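N-acetylmuramoyl-L-alanine amidase domain-containing protein SAOUHSC_02979 (PDB 5T1Q) probably cleaves amide bonds of bacterial cell-wall peptidoglycan, as a secreted hydrolase that pairs a glucosaminidase-family domain with a CHAP domain. Local coordinates at residues A71-I74 against G75-D79. Residues are numbered along the deposited sequence; the frame is centred on the assembly and turned at random.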
# COMPACT_ATOMS: atom_id res chain seq x y z
N ALA A 71 14.12 11.97 -12.26
CA ALA A 71 14.64 11.64 -10.92
C ALA A 71 16.17 11.57 -10.92
O ALA A 71 16.81 12.01 -9.97
CB ALA A 71 14.07 10.33 -10.43
N HIS A 72 16.74 11.02 -12.00
CA HIS A 72 18.20 10.95 -12.14
C HIS A 72 18.87 12.34 -12.16
O HIS A 72 19.83 12.57 -11.44
CB HIS A 72 18.60 10.19 -13.40
CG HIS A 72 20.07 10.22 -13.67
ND1 HIS A 72 20.65 11.15 -14.50
CD2 HIS A 72 21.09 9.49 -13.16
CE1 HIS A 72 21.96 10.97 -14.52
NE2 HIS A 72 22.25 9.96 -13.72
N ARG A 73 18.36 13.23 -13.01
CA ARG A 73 18.90 14.60 -13.15
C ARG A 73 18.71 15.38 -11.84
O ARG A 73 19.63 16.04 -11.37
CB ARG A 73 18.20 15.32 -14.31
CG ARG A 73 18.80 16.68 -14.69
CD ARG A 73 17.87 17.49 -15.60
NE ARG A 73 16.55 17.71 -14.97
CZ ARG A 73 15.43 17.01 -15.21
NH1 ARG A 73 15.39 16.03 -16.12
NH2 ARG A 73 14.32 17.31 -14.54
N ILE A 74 17.50 15.31 -11.28
CA ILE A 74 17.19 15.96 -10.00
C ILE A 74 18.13 15.45 -8.90
O ILE A 74 18.62 16.24 -8.09
CB ILE A 74 15.71 15.79 -9.61
CG1 ILE A 74 14.85 16.71 -10.50
CG2 ILE A 74 15.48 16.16 -8.15
CD1 ILE A 74 13.35 16.53 -10.32
N GLY A 75 18.40 14.15 -8.90
CA GLY A 75 19.31 13.56 -7.92
C GLY A 75 20.72 14.14 -7.94
O GLY A 75 21.22 14.61 -6.91
N GLN A 76 21.35 14.13 -9.12
CA GLN A 76 22.72 14.65 -9.27
C GLN A 76 22.86 16.13 -8.93
O GLN A 76 23.80 16.52 -8.25
CB GLN A 76 23.23 14.43 -10.71
CG GLN A 76 23.35 12.97 -11.12
CD GLN A 76 24.38 12.20 -10.31
OE1 GLN A 76 24.08 11.16 -9.73
NE2 GLN A 76 25.59 12.72 -10.25
N ASP A 77 21.90 16.92 -9.40
CA ASP A 77 21.92 18.38 -9.20
C ASP A 77 21.69 18.81 -7.75
O ASP A 77 22.41 19.66 -7.24
CB ASP A 77 20.90 19.07 -10.12
CG ASP A 77 21.26 18.96 -11.62
OD1 ASP A 77 22.37 18.50 -11.97
OD2 ASP A 77 20.42 19.36 -12.46
N ASN A 78 20.69 18.22 -7.10
CA ASN A 78 20.32 18.61 -5.74
C ASN A 78 20.84 17.73 -4.61
O ASN A 78 20.37 17.86 -3.49
CB ASN A 78 18.80 18.74 -5.67
CG ASN A 78 18.27 19.84 -6.57
OD1 ASN A 78 18.61 21.00 -6.40
ND2 ASN A 78 17.43 19.47 -7.52
N ASP A 79 21.80 16.84 -4.87
CA ASP A 79 22.38 15.98 -3.81
C ASP A 79 21.36 15.02 -3.16
O ASP A 79 21.34 14.83 -1.94
CB ASP A 79 23.03 16.88 -2.73
CG ASP A 79 23.95 16.12 -1.79
OD1 ASP A 79 24.54 15.11 -2.22
OD2 ASP A 79 24.11 16.57 -0.64
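G75 donates the first of four successive i+4 to i backbone bonds in this last part of helix 58-78: its N points to A71 O at 2.9 Å, with an N-H...O angle of 147°, more bent than in the three bonds that follow. Both residues are buried, and A71 packs on I86 of helix 82-93. One residue on, Q76 N reaches H72 O at 3.2 Å along a nearly straight path. Q76 CG lies over one face of the H72 imidazole, one turn earlier, nearer its rim than its centre and 4.1 Å from H72 NE2. That ring stands there because H72 CG is anti to the backbone N (chi1 174°), and its orientation is probably steadied by the bond of NE2 to D213 O. D77 N continues the series to R73 O at 3.1 Å. Beside it D77 OD2 lies near R73 O and 3.8 Å from R73 CG, not at the guanidinium, which, on a chain bent at chi3, turns back to a salt bridge with D70. The acid may still feel that positive charge through space. N78 N closes the series on I74 O at 3.0 Å, and the N78 side chain crosses that of I74 at an angle, with ND2 3.9 Å from I74 CG2; the isoleucine itself packs against M85 of helix 82-93 and against L149 and S153 of helix 145-158. At D79 phi turns positive (63°) and the chain leaves the helix, the D79 carboxylate bonding to S173 OG. The whole is the C-terminal end of an alpha-helix, about two turns of i+4 to i bonding run out to a residue of positive phi, with one face packed into the helical core of the glucosaminidase-family domain, which belongs to the lysozyme clan.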